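Local structure of ABC transporter ATP-binding protein (Sulfolobus tokodaii, 2PJZ) at residues I9-K14 with K43-R48; R138-L143 with H165-Y170; D186-Y191 with S211-S216; L230-K235 with N255-I260. The protein probably binds and hydrolyses ATP as the nucleotide-binding subunit of an ABC transporter, perhaps one that imports cobalt. All coordinates share one frame; numbering follows the deposited sequence.

Contact 1 of 4, residues I9-K14 with K43-R48; sequences ITLSGK and KTTLLR. With SO4 (sulfate ion), chain C; SO4 (sulfate ion), chain D; SO4 (sulfate ion), chain F.
L11 slants over T45, its CD2 3.9 Å from T45 CB. With OG1 of T45 beside the backbone N (chi1 -64°), the methyl CG2 falls anti to that N and turns to the strand. I9 is modelled in two conformations; in one, it and T45 slide past one another in opposite directions, I9 CG2 lying 3.6 Å from T45 CG2. In that conformer the side chains of I9 and L46 cross at about a right angle, CD1 meeting CD1. Beta-branched and leucine side chains suit this apolar seam between strand 2-11 and the start of helix 43-50. The helix's first turn grips a sulfate in what fits a Walker A P-loop: K43 NZ reaches its O3 at 2.7 Å, K43 N bonds the same oxygen at 148°, and T44 N donates to O2. G40, G42 and S41 complete the anion site. The chemistry thus divides: apolar contacts seat the helix on the strand, while its amino-terminal amides and lysine face an anion that probably occupies the place of a nucleotide phosphate.

Contact 2 of 4, residues R138-L143 with H165-Y170; sequences RTSLAL and HVISRY
I167 reaches from helix 161-173 to T139 and S140 of helix 131-144. Its CB directs the side chain at the neighbouring helix, and CG1, anti to the backbone N (chi1 -159°), carries the longer branch across the gap. CG1 comes first to the methyl of T139, 3.7 Å from T139 CG2. One bond further, I167 CD1 still lies beside that methyl, 3.8 Å from T139 CG2, and also comes to 3.9 Å from S140 OG. The tip therefore rests against both a methyl and a hydroxyl. The small T139 and S140 suit the place because their polar ends have partners: T139 OG1 bonds V135 O in its own helix and N79 ND2 outside it, and S140 OG bonds L136 O. That helps such groups to be buried in an otherwise apolar interface.

One turn on, L143 extends CD1 to the backbone of Y170, 3.7 Å from Y170 O, and packs against Y170 CB at 3.9 Å. The tyrosine is used here at its root, while its side chain leads away toward helix 105-114, touching E110 and A114. The axes of the two helical segments lie 10.9 Å apart at an angle of 18°, an almost parallel pair. Between these helices the chain runs through strand 149-153, so the arrangement is that of neighbouring helices in the alpha/beta core of a P-loop NTPase.

Contact 3 of 4, residues D186-Y191 with S211-S216; sequences DMLNLY and SELLES
L214 pushes both of its methyls against the 3-10 turn around L188 and N189. With CG anti to its carbonyl carbon (chi1 -78°) and chi2 extended at 164°, the leucine forks over the backbone: CD1 lies 3.5 Å from L188 O and 3.6 Å from N189 CA, while CD2 touches L188 CB at 3.8 Å. L188 has the same kind of conformation, with chi2 at 175°, and its stretched branch sends CD1 to L213 CD2, a looser approach of 4.3 Å. L213 and L188 also both touch L36 of strand 32-36; leucine suits these two places, since its forked tip can touch both L36 and the partner. Beyond the apolar patch, E212 forms a salt bridge with K241 and D186 with R164. The contact joins the loop after strand 177-182 to the short helix 210-214 that follows strand 203-209, packing of connecting segments beside the mixed central sheet of the ABC nucleotide-binding fold.

Contact 4 of 4, residues L230-K235 with N255-I260; sequences LDIMDK and NRIYGI
I232 ends the first strand of a beta hairpin, 228-232 with 235-241, and meets I257 and Y258 of the short helix 256-260 near the carboxyl end of the chain. The hairpin's type II' turn runs from I232 to K235. Taking the second segment in order, the carbonyl O of N255 accepts the N-H of Y258. R256 likewise contributes through its carbonyl, which receives the amide of I260, and its side chain makes a weak bond to L251 O.

I257 is the first to reach the hairpin, its side chain crossing that of I232 at about a right angle, with CG2 as the touching atom. It also packs on F198 of strand 195-200; isoleucine's two branches let one buried residue meet both neighbours. Y258 comes next. With its CG anti to the carbonyl carbon (chi1 -63°), the ring swings to the hairpin and offers an edge, near whose plane I232 CG2 lies. The tyrosine side chain also touches P38 and V200, so a long aromatic residue spans several surfaces here. I232 thus divides its two branches between successive helix residues: CG2 sits 3.7 Å from Y258 CE1, and CD1 is pressed to 3.5 Å from I257 CG2, tighter than usual for two carbons.

From the N terminus, contact 1 closes first, bringing strand 2-11 of the amino-terminal antiparallel sheet to helix 43-50 after a loop made largely of strand. Contact 2 follows, joining helices 131-144 and 161-173 around strand 149-153. Contact 3 then ties the loop after strand 177-182 to helix 210-214, and contact 4 fastens the 228-232 hairpin to the last helix. The four loops run in series, none nesting or crossing. Contacts 2 and 3 nevertheless touch, H165 NE2 packing 3.8 Å from L190 CD1, with a probable hydrogen bond from Y191 OH to S168 OG in the modelled conformer of S168. Contact 1 lies across the chain's centre from both of these, its centre about 25 Å from that of contact 2.

Contact 1 of 4, residues I9-K14 with K43-R48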
loop_
_atom_site.group_PDB
_atom_site.type_symbol
_atom_site.label_atom_id
_atom_site.label_comp_id
_atom_site.label_asym_id
_atom_site.label_seq_id
_atom_site.Cartn_x
_atom_site.Cartn_y
_atom_site.Cartn_z
ATOM N N ILE A 9 10.397 -6.987 11.366
ATOM C CA ILE A 9 10.103 -8.158 10.558
ATOM C C ILE A 9 11.336 -8.548 9.778
ATOM O O ILE A 9 12.054 -7.686 9.282
ATOM C CB ILE A 9 8.937 -7.949 9.554
ATOM C CG1 ILE A 9 7.865 -6.986 10.094
ATOM C CG2 ILE A 9 8.358 -9.312 9.177
ATOM C CD1 ILE A 9 6.802 -6.603 9.099
ATOM N N THR A 10 11.591 -9.847 9.692
ATOM C CA THR A 10 12.755 -10.330 8.929
ATOM C C THR A 10 12.441 -10.334 7.457
ATOM O O THR A 10 11.421 -10.907 7.024
ATOM C CB THR A 10 13.146 -11.719 9.381
ATOM O OG1 THR A 10 13.555 -11.644 10.754
ATOM C CG2 THR A 10 14.286 -12.310 8.513
ATOM N N LEU A 11 13.303 -9.691 6.678
ATOM C CA LEU A 11 13.092 -9.665 5.229
ATOM C C LEU A 11 13.864 -10.732 4.511
ATOM O O LEU A 11 13.418 -11.206 3.464
ATOM C CB LEU A 11 13.507 -8.287 4.659
ATOM C CG LEU A 11 12.772 -7.068 5.227
ATOM C CD1 LEU A 11 13.175 -5.778 4.456
ATOM C CD2 LEU A 11 11.234 -7.310 5.138
ATOM N N SER A 12 15.062 -11.045 4.986
ATOM C CA SER A 12 15.817 -12.128 4.374
ATOM C C SER A 12 16.769 -12.813 5.332
ATOM O O SER A 12 17.209 -12.218 6.313
ATOM C CB SER A 12 16.558 -11.647 3.119
ATOM O OG SER A 12 17.260 -10.476 3.367
ATOM N N GLY A 13 17.164 -14.045 4.994
ATOM C CA GLY A 13 18.173 -14.706 5.805
ATOM C C GLY A 13 17.563 -15.345 7.045
ATOM O O GLY A 13 16.335 -15.558 7.116
ATOM N N LYS A 14 18.401 -15.702 8.013
ATOM C CA LYS A 14 17.867 -16.341 9.251
ATOM C C LYS A 14 18.817 -16.100 10.403
ATOM O O LYS A 14 20.025 -15.916 10.190
ATOM C CB LYS A 14 17.716 -17.865 9.031
ATOM C CG LYS A 14 19.051 -18.614 8.978
ATOM C CD LYS A 14 18.854 -20.143 8.717
ATOM C CE LYS A 14 20.194 -20.899 8.890
ATOM N NZ LYS A 14 21.217 -20.367 8.002
ATOM N N LYS A 43 7.932 -3.264 2.035
ATOM C CA LYS A 43 6.573 -2.671 2.071
ATOM C C LYS A 43 5.493 -3.743 2.127
ATOM O O LYS A 43 4.594 -3.665 2.965
ATOM C CB LYS A 43 6.294 -1.757 0.847
ATOM C CG LYS A 43 7.285 -0.692 0.593
ATOM C CD LYS A 43 6.895 0.158 -0.652
ATOM C CE LYS A 43 6.533 -0.677 -1.877
ATOM N NZ LYS A 43 7.730 -1.346 -2.466
ATOM N N THR A 44 5.586 -4.742 1.246
ATOM C CA THR A 44 4.578 -5.757 1.126
ATOM C C THR A 44 4.586 -6.641 2.384
ATOM O O THR A 44 3.527 -7.024 2.881
ATOM C CB THR A 44 4.758 -6.627 -0.147
ATOM O OG1 THR A 44 4.603 -5.805 -1.297
ATOM C CG2 THR A 44 3.721 -7.777 -0.196
ATOM N N THR A 45 5.787 -6.932 2.886
ATOM C CA THR A 45 5.944 -7.684 4.126
ATOM C C THR A 45 5.252 -6.966 5.292
ATOM O O THR A 45 4.614 -7.599 6.120
ATOM C CB THR A 45 7.432 -7.959 4.449
ATOM O OG1 THR A 45 7.964 -8.791 3.410
ATOM C CG2 THR A 45 7.558 -8.708 5.742
ATOM N N LEU A 46 5.371 -5.651 5.342
ATOM C CA LEU A 46 4.682 -4.866 6.382
ATOM C C LEU A 46 3.160 -5.013 6.298
ATOM O O LEU A 46 2.490 -5.262 7.304
ATOM C CB LEU A 46 5.092 -3.398 6.259
ATOM C CG LEU A 46 5.322 -2.472 7.450
ATOM C CD1 LEU A 46 6.142 -3.132 8.531
ATOM C CD2 LEU A 46 6.092 -1.239 6.904
ATOM N N LEU A 47 2.618 -4.924 5.086
ATOM C CA LEU A 47 1.195 -5.141 4.894
ATOM C C LEU A 47 0.758 -6.546 5.254
ATOM O O LEU A 47 -0.331 -6.735 5.801
ATOM C CB LEU A 47 0.841 -4.853 3.431
ATOM C CG LEU A 47 -0.371 -3.988 3.114
ATOM C CD1 LEU A 47 -0.614 -2.750 4.067
ATOM C CD2 LEU A 47 -0.215 -3.517 1.658
ATOM N N ARG A 48 1.588 -7.542 4.940
ATOM C CA ARG A 48 1.252 -8.916 5.293
ATOM C C ARG A 48 1.151 -9.061 6.829
ATOM O O ARG A 48 0.222 -9.680 7.332
ATOM C CB ARG A 48 2.257 -9.903 4.664
ATOM C CG ARG A 48 2.018 -10.154 3.153
ATOM C CD ARG A 48 3.149 -10.960 2.490
ATOM N NE ARG A 48 3.150 -12.359 2.902
ATOM C CZ ARG A 48 4.189 -13.187 2.815
ATOM N NH1 ARG A 48 5.361 -12.780 2.338
ATOM N NH2 ARG A 48 4.052 -14.442 3.211
HETATM S S SO4 C . 8.727 -4.490 -1.272
HETATM O O1 SO4 C . 9.491 -5.466 -0.449
HETATM O O2 SO4 C . 7.300 -4.846 -1.195
HETATM O O3 SO4 C . 8.876 -3.124 -0.801
HETATM O O4 SO4 C . 9.090 -4.603 -2.667
HETATM S S SO4 D . 22.910 -23.917 8.639
HETATM O O1 SO4 D . 24.112 -24.641 8.210
HETATM O O2 SO4 D . 21.750 -24.372 7.857
HETATM O O3 SO4 D . 22.706 -24.156 10.069
HETATM O O4 SO4 D . 23.136 -22.484 8.399
HETATM S S SO4 F . 12.383 -9.554 14.462
HETATM O O1 SO4 F . 13.414 -9.447 13.335
HETATM O O2 SO4 F . 12.496 -10.677 15.495
HETATM O O3 SO4 F . 12.406 -8.300 15.240
HETATM O O4 SO4 F . 11.071 -9.643 13.791
#

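Contact 2 of 4, residues R138-L143 with H165-Y170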
loop_
_atom_site.group_PDB
_atom_site.type_symbol
_atom_site.label_atom_id
_atom_site.label_comp_id
_atom_site.label_asym_id
_atom_site.label_seq_id
_atom_site.Cartn_x
_atom_site.Cartn_y
_atom_site.Cartn_z
ATOM N N ARG A 138 -8.606 -8.457 -7.190
ATOM C CA ARG A 138 -8.330 -8.481 -5.744
ATOM C C ARG A 138 -8.608 -7.132 -5.052
ATOM O O ARG A 138 -9.164 -7.080 -3.934
ATOM C CB ARG A 138 -6.880 -8.957 -5.494
ATOM C CG ARG A 138 -6.723 -10.486 -5.675
ATOM C CD ARG A 138 -5.268 -10.953 -5.391
ATOM N NE ARG A 138 -4.345 -10.642 -6.493
ATOM C CZ ARG A 138 -3.410 -9.693 -6.465
ATOM N NH1 ARG A 138 -3.212 -8.932 -5.384
ATOM N NH2 ARG A 138 -2.637 -9.516 -7.532
ATOM N N THR A 139 -8.244 -6.039 -5.708
ATOM C CA THR A 139 -8.579 -4.709 -5.177
ATOM C C THR A 139 -10.110 -4.506 -5.138
ATOM O O THR A 139 -10.668 -4.000 -4.153
ATOM C CB THR A 139 -7.855 -3.584 -5.954
ATOM O OG1 THR A 139 -6.436 -3.745 -5.813
ATOM C CG2 THR A 139 -8.231 -2.203 -5.394
ATOM N N SER A 140 -10.792 -4.943 -6.190
ATOM C CA SER A 140 -12.241 -4.839 -6.254
ATOM C C SER A 140 -12.895 -5.679 -5.145
ATOM O O SER A 140 -13.810 -5.210 -4.467
ATOM C CB SER A 140 -12.741 -5.250 -7.655
ATOM O OG SER A 140 -12.277 -4.335 -8.621
ATOM N N LEU A 141 -12.423 -6.902 -4.941
ATOM C CA LEU A 141 -12.906 -7.717 -3.802
ATOM C C LEU A 141 -12.705 -7.008 -2.435
ATOM O O LEU A 141 -13.608 -7.007 -1.575
ATOM C CB LEU A 141 -12.192 -9.070 -3.781
ATOM C CG LEU A 141 -12.574 -10.068 -4.890
ATOM C CD1 LEU A 141 -11.493 -11.124 -4.997
ATOM C CD2 LEU A 141 -13.949 -10.729 -4.634
ATOM N N ALA A 142 -11.520 -6.440 -2.241
ATOM C CA ALA A 142 -11.233 -5.716 -0.992
ATOM C C ALA A 142 -12.236 -4.554 -0.787
ATOM O O ALA A 142 -12.754 -4.359 0.314
ATOM C CB ALA A 142 -9.809 -5.207 -0.985
ATOM N N LEU A 143 -12.502 -3.794 -1.851
ATOM C CA LEU A 143 -13.314 -2.579 -1.732
ATOM C C LEU A 143 -14.805 -2.819 -1.719
ATOM O O LEU A 143 -15.562 -1.987 -1.181
ATOM C CB LEU A 143 -12.971 -1.566 -2.832
ATOM C CG LEU A 143 -11.512 -1.080 -2.878
ATOM C CD1 LEU A 143 -11.337 -0.223 -4.085
ATOM C CD2 LEU A 143 -11.081 -0.311 -1.625
ATOM N N HIS A 165 -6.995 4.611 -13.637
ATOM C CA HIS A 165 -7.894 5.703 -13.321
ATOM C C HIS A 165 -9.227 5.248 -12.779
ATOM O O HIS A 165 -9.762 5.865 -11.848
ATOM C CB HIS A 165 -8.063 6.603 -14.549
ATOM C CG HIS A 165 -6.953 7.591 -14.684
ATOM N ND1 HIS A 165 -5.690 7.228 -15.103
ATOM C CD2 HIS A 165 -6.883 8.903 -14.357
ATOM C CE1 HIS A 165 -4.903 8.288 -15.080
ATOM N NE2 HIS A 165 -5.597 9.313 -14.615
ATOM N N VAL A 166 -9.763 4.175 -13.344
ATOM C CA VAL A 166 -11.010 3.589 -12.856
ATOM C C VAL A 166 -10.849 3.049 -11.414
ATOM O O VAL A 166 -11.643 3.389 -10.522
ATOM C CB VAL A 166 -11.554 2.511 -13.824
ATOM C CG1 VAL A 166 -12.751 1.803 -13.216
ATOM C CG2 VAL A 166 -11.984 3.174 -15.153
ATOM N N ILE A 167 -9.803 2.258 -11.180
ATOM C CA ILE A 167 -9.604 1.672 -9.849
ATOM C C ILE A 167 -9.257 2.747 -8.800
ATOM O O ILE A 167 -9.635 2.628 -7.651
ATOM C CB ILE A 167 -8.582 0.491 -9.870
ATOM C CG1 ILE A 167 -8.761 -0.423 -8.642
ATOM C CG2 ILE A 167 -7.144 1.005 -9.971
ATOM C CD1 ILE A 167 -10.078 -1.130 -8.575
ATOM N N SER A 168 -8.568 3.807 -9.217
ATOM C CA SER A 168 -8.220 4.912 -8.327
ATOM C C SER A 168 -9.476 5.607 -7.821
ATOM O O SER A 168 -9.542 5.998 -6.666
ATOM C CB SER A 168 -7.307 5.918 -9.024
ATOM O OG SER A 168 -6.874 6.925 -8.132
ATOM N N ARG A 169 -10.466 5.756 -8.696
ATOM C CA ARG A 169 -11.747 6.349 -8.321
ATOM C C ARG A 169 -12.392 5.511 -7.209
ATOM O O ARG A 169 -12.893 6.056 -6.228
ATOM C CB ARG A 169 -12.665 6.564 -9.561
ATOM C CG ARG A 169 -12.151 7.774 -10.441
ATOM C CD ARG A 169 -12.692 7.969 -11.933
ATOM N NE ARG A 169 -11.874 9.019 -12.607
ATOM C CZ ARG A 169 -11.248 8.910 -13.796
ATOM N NH1 ARG A 169 -11.388 7.814 -14.542
ATOM N NH2 ARG A 169 -10.498 9.920 -14.263
ATOM N N TYR A 170 -12.318 4.186 -7.319
ATOM C CA TYR A 170 -12.901 3.320 -6.271
ATOM C C TYR A 170 -12.082 3.306 -4.973
ATOM O O TYR A 170 -12.639 3.234 -3.876
ATOM C CB TYR A 170 -13.079 1.904 -6.803
ATOM C CG TYR A 170 -14.239 1.779 -7.758
ATOM C CD1 TYR A 170 -15.537 2.057 -7.338
ATOM C CD2 TYR A 170 -14.039 1.358 -9.071
ATOM C CE1 TYR A 170 -16.609 1.939 -8.209
ATOM C CE2 TYR A 170 -15.108 1.239 -9.955
ATOM C CZ TYR A 170 -16.380 1.532 -9.518
ATOM O OH TYR A 170 -17.429 1.397 -10.400
#

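Contact 3 of 4, residues D186-Y191 with S211-S216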
loop_
_atom_site.group_PDB
_atom_site.type_symbol
_atom_site.label_atom_id
_atom_site.label_comp_id
_atom_site.label_asym_id
_atom_site.label_seq_id
_atom_site.Cartn_x
_atom_site.Cartn_y
_atom_site.Cartn_z
ATOM N N ASP A 186 4.459 7.379 -10.770
ATOM C CA ASP A 186 3.589 7.948 -11.806
ATOM C C ASP A 186 2.110 8.008 -11.396
ATOM O O ASP A 186 1.279 8.594 -12.096
ATOM C CB ASP A 186 3.796 7.213 -13.153
ATOM C CG ASP A 186 3.346 5.734 -13.128
ATOM O OD1 ASP A 186 2.880 5.232 -12.078
ATOM O OD2 ASP A 186 3.449 5.061 -14.191
ATOM N N MET A 187 1.785 7.405 -10.251
ATOM C CA MET A 187 0.417 7.396 -9.792
ATOM C C MET A 187 0.093 8.460 -8.742
ATOM O O MET A 187 -1.083 8.705 -8.445
ATOM C CB MET A 187 0.046 6.009 -9.264
ATOM C CG MET A 187 -1.368 5.685 -9.667
ATOM S SD MET A 187 -1.268 5.246 -11.393
ATOM C CE MET A 187 -2.578 6.245 -12.126
ATOM N N LEU A 188 1.123 9.107 -8.210
ATOM C CA LEU A 188 0.945 10.047 -7.102
ATOM C C LEU A 188 0.101 11.275 -7.437
ATOM O O LEU A 188 -0.494 11.868 -6.536
ATOM C CB LEU A 188 2.293 10.470 -6.530
ATOM C CG LEU A 188 3.113 9.384 -5.823
ATOM C CD1 LEU A 188 4.477 9.941 -5.434
ATOM C CD2 LEU A 188 2.375 8.820 -4.588
ATOM N N ASN A 189 0.050 11.646 -8.730
ATOM C CA ASN A 189 -0.672 12.836 -9.176
ATOM C C ASN A 189 -2.169 12.697 -8.966
ATOM O O ASN A 189 -2.906 13.676 -9.032
ATOM C CB ASN A 189 -0.401 13.090 -10.657
ATOM C CG ASN A 189 -0.977 12.004 -11.525
ATOM O OD1 ASN A 189 -0.295 11.027 -11.856
ATOM N ND2 ASN A 189 -2.259 12.125 -11.848
ATOM N N LEU A 190 -2.625 11.471 -8.758
ATOM C CA LEU A 190 -4.039 11.235 -8.451
ATOM C C LEU A 190 -4.291 11.220 -6.941
ATOM O O LEU A 190 -5.430 11.086 -6.505
ATOM C CB LEU A 190 -4.506 9.910 -9.063
ATOM C CG LEU A 190 -4.784 9.884 -10.574
ATOM C CD1 LEU A 190 -5.211 8.484 -10.960
ATOM C CD2 LEU A 190 -5.862 10.906 -10.955
ATOM N N TYR A 191 -3.229 11.375 -6.150
ATOM C CA TYR A 191 -3.341 11.242 -4.700
ATOM C C TYR A 191 -2.798 12.430 -3.932
ATOM O O TYR A 191 -2.311 12.268 -2.823
ATOM C CB TYR A 191 -2.702 9.924 -4.235
ATOM C CG TYR A 191 -3.503 8.742 -4.684
ATOM C CD1 TYR A 191 -4.510 8.206 -3.877
ATOM C CD2 TYR A 191 -3.305 8.187 -5.955
ATOM C CE1 TYR A 191 -5.278 7.129 -4.315
ATOM C CE2 TYR A 191 -4.068 7.121 -6.393
ATOM C CZ TYR A 191 -5.044 6.590 -5.567
ATOM O OH TYR A 191 -5.789 5.529 -6.020
ATOM N N SER A 211 0.586 16.316 -2.308
ATOM C CA SER A 211 0.466 17.566 -3.088
ATOM C C SER A 211 1.786 18.315 -3.056
ATOM O O SER A 211 2.276 18.761 -4.102
ATOM C CB SER A 211 -0.691 18.450 -2.565
ATOM O OG SER A 211 -0.733 19.689 -3.279
ATOM N N GLU A 212 2.378 18.446 -1.875
ATOM C CA GLU A 212 3.618 19.176 -1.700
ATOM C C GLU A 212 4.822 18.401 -2.263
ATOM O O GLU A 212 5.717 18.979 -2.902
ATOM C CB GLU A 212 3.813 19.553 -0.242
ATOM C CG GLU A 212 2.512 20.208 0.310
ATOM C CD GLU A 212 2.722 21.438 1.151
ATOM O OE1 GLU A 212 2.081 21.533 2.222
ATOM O OE2 GLU A 212 3.487 22.329 0.738
ATOM N N LEU A 213 4.828 17.088 -2.033
ATOM C CA LEU A 213 5.853 16.222 -2.630
ATOM C C LEU A 213 5.938 16.385 -4.147
ATOM O O LEU A 213 7.031 16.548 -4.674
ATOM C CB LEU A 213 5.561 14.761 -2.286
ATOM C CG LEU A 213 6.597 13.685 -2.610
ATOM C CD1 LEU A 213 7.915 13.916 -1.915
ATOM C CD2 LEU A 213 5.981 12.331 -2.218
ATOM N N LEU A 214 4.793 16.352 -4.826
ATOM C CA LEU A 214 4.728 16.345 -6.292
ATOM C C LEU A 214 5.318 17.593 -6.937
ATOM O O LEU A 214 5.677 17.568 -8.131
ATOM C CB LEU A 214 3.294 16.169 -6.773
ATOM C CG LEU A 214 2.655 14.783 -6.746
ATOM C CD1 LEU A 214 1.182 14.912 -6.891
ATOM C CD2 LEU A 214 3.214 13.895 -7.848
ATOM N N GLU A 215 5.416 18.667 -6.153
ATOM C CA GLU A 215 5.962 19.944 -6.620
ATOM C C GLU A 215 7.244 20.284 -5.887
ATOM O O GLU A 215 7.723 21.419 -5.945
ATOM C CB GLU A 215 4.909 21.078 -6.494
ATOM C CG GLU A 215 3.684 20.886 -7.413
ATOM C CD GLU A 215 4.043 20.740 -8.904
ATOM O OE1 GLU A 215 5.108 21.262 -9.348
ATOM O OE2 GLU A 215 3.254 20.105 -9.644
ATOM N N SER A 216 7.827 19.296 -5.213
ATOM C CA SER A 216 9.041 19.507 -4.441
ATOM C C SER A 216 10.305 19.169 -5.225
ATOM O O SER A 216 10.240 18.574 -6.310
ATOM C CB SER A 216 9.033 18.600 -3.210
ATOM O OG SER A 216 8.967 17.251 -3.657
#

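Contact 4 of 4, residues L230-K235 with N255-I260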
loop_
_atom_site.group_PDB
_atom_site.type_symbol
_atom_site.label_atom_id
_atom_site.label_comp_id
_atom_site.label_asym_id
_atom_site.label_seq_id
_atom_site.Cartn_x
_atom_site.Cartn_y
_atom_site.Cartn_z
ATOM N N LEU A 230 14.987 13.177 5.163
ATOM C CA LEU A 230 15.199 11.726 5.249
ATOM C C LEU A 230 16.601 11.395 5.718
ATOM O O LEU A 230 17.564 11.901 5.167
ATOM C CB LEU A 230 15.001 11.075 3.880
ATOM C CG LEU A 230 13.660 11.253 3.173
ATOM C CD1 LEU A 230 13.769 10.693 1.786
ATOM C CD2 LEU A 230 12.543 10.567 3.977
ATOM N N ASP A 231 16.705 10.526 6.720
ATOM C CA ASP A 231 17.984 9.932 7.148
ATOM C C ASP A 231 18.268 8.617 6.396
ATOM O O ASP A 231 17.447 7.692 6.457
ATOM C CB ASP A 231 17.924 9.699 8.658
ATOM C CG ASP A 231 17.505 10.947 9.424
ATOM O OD1 ASP A 231 18.097 12.026 9.193
ATOM O OD2 ASP A 231 16.588 10.880 10.261
ATOM N N ILE A 232 19.395 8.549 5.669
ATOM C CA ILE A 232 19.752 7.417 4.774
ATOM C C ILE A 232 21.261 7.046 4.789
ATOM O O ILE A 232 22.106 7.910 4.527
ATOM C CB ILE A 232 19.359 7.712 3.322
ATOM C CG1 ILE A 232 17.860 8.008 3.211
ATOM C CG2 ILE A 232 19.749 6.549 2.405
ATOM C CD1 ILE A 232 17.440 8.517 1.877
ATOM N N MET A 233 21.568 5.752 4.999
ATOM C CA MET A 233 22.892 5.257 5.498
ATOM C C MET A 233 23.381 6.169 6.626
ATOM O O MET A 233 22.997 5.972 7.779
ATOM C CB MET A 233 23.943 4.879 4.396
ATOM C CG MET A 233 23.418 5.048 2.954
ATOM S SD MET A 233 23.623 3.790 1.577
ATOM N N ASP A 234 24.128 7.214 6.300
ATOM C CA ASP A 234 24.438 8.218 7.314
ATOM C C ASP A 234 23.967 9.623 6.946
ATOM O O ASP A 234 23.704 10.444 7.826
ATOM C CB ASP A 234 25.930 8.209 7.646
ATOM C CG ASP A 234 26.253 7.270 8.789
ATOM O OD1 ASP A 234 25.313 6.906 9.547
ATOM O OD2 ASP A 234 27.441 6.896 8.941
ATOM N N LYS A 235 23.829 9.863 5.646
ATOM C CA LYS A 235 23.505 11.166 5.106
ATOM C C LYS A 235 22.061 11.621 5.351
ATOM O O LYS A 235 21.230 10.901 5.929
ATOM C CB LYS A 235 23.809 11.184 3.608
ATOM C CG LYS A 235 25.132 10.511 3.204
ATOM C CD LYS A 235 25.329 10.565 1.693
ATOM C CE LYS A 235 26.339 11.638 1.290
ATOM N NZ LYS A 235 26.839 11.417 -0.108
ATOM N N ASN A 255 14.727 4.339 -6.287
ATOM C CA ASN A 255 16.107 3.952 -6.047
ATOM C C ASN A 255 17.057 5.127 -6.311
ATOM O O ASN A 255 18.150 5.170 -5.768
ATOM C CB ASN A 255 16.467 2.651 -6.801
ATOM C CG ASN A 255 16.023 1.378 -6.036
ATOM O OD1 ASN A 255 15.291 0.526 -6.569
ATOM N ND2 ASN A 255 16.459 1.262 -4.777
ATOM N N ARG A 256 16.604 6.103 -7.074
ATOM C CA ARG A 256 17.414 7.264 -7.359
ATOM C C ARG A 256 17.633 8.189 -6.165
ATOM O O ARG A 256 18.540 9.017 -6.178
ATOM C CB ARG A 256 16.910 7.956 -8.629
ATOM C CG ARG A 256 16.776 6.914 -9.753
ATOM C CD ARG A 256 17.189 7.388 -11.132
ATOM N NE ARG A 256 17.006 6.292 -12.082
ATOM C CZ ARG A 256 16.011 6.228 -12.954
ATOM N NH1 ARG A 256 15.119 7.207 -13.002
ATOM N NH2 ARG A 256 15.913 5.204 -13.797
ATOM N N ILE A 257 16.851 8.005 -5.098
ATOM C CA ILE A 257 17.139 8.658 -3.829
ATOM C C ILE A 257 18.523 8.262 -3.294
ATOM O O ILE A 257 19.255 9.093 -2.734
ATOM C CB ILE A 257 16.068 8.331 -2.757
ATOM C CG1 ILE A 257 14.680 8.843 -3.199
ATOM C CG2 ILE A 257 16.445 8.927 -1.432
ATOM C CD1 ILE A 257 13.523 8.461 -2.189
ATOM N N TYR A 258 18.880 6.993 -3.457
ATOM C CA TYR A 258 20.207 6.537 -3.047
ATOM C C TYR A 258 21.271 7.142 -3.960
ATOM O O TYR A 258 22.333 7.543 -3.502
ATOM C CB TYR A 258 20.280 5.016 -3.134
ATOM C CG TYR A 258 19.322 4.329 -2.197
ATOM C CD1 TYR A 258 19.400 4.547 -0.832
ATOM C CD2 TYR A 258 18.349 3.446 -2.674
ATOM C CE1 TYR A 258 18.541 3.913 0.040
ATOM C CE2 TYR A 258 17.481 2.806 -1.794
ATOM C CZ TYR A 258 17.589 3.050 -0.445
ATOM O OH TYR A 258 16.752 2.439 0.456
ATOM N N GLY A 259 20.945 7.198 -5.243
ATOM C CA GLY A 259 21.832 7.697 -6.293
ATOM C C GLY A 259 22.153 9.168 -6.170
ATOM O O GLY A 259 23.326 9.548 -6.224
ATOM N N ILE A 260 21.137 10.017 -6.003
ATOM C CA ILE A 260 21.433 11.450 -5.872
ATOM C C ILE A 260 22.477 11.702 -4.777
ATOM O O ILE A 260 23.198 12.698 -4.836
ATOM C CB ILE A 260 20.181 12.368 -5.673
ATOM C CG1 ILE A 260 19.619 12.241 -4.257
ATOM C CG2 ILE A 260 19.144 12.121 -6.786
ATOM C CD1 ILE A 260 19.387 13.575 -3.584
#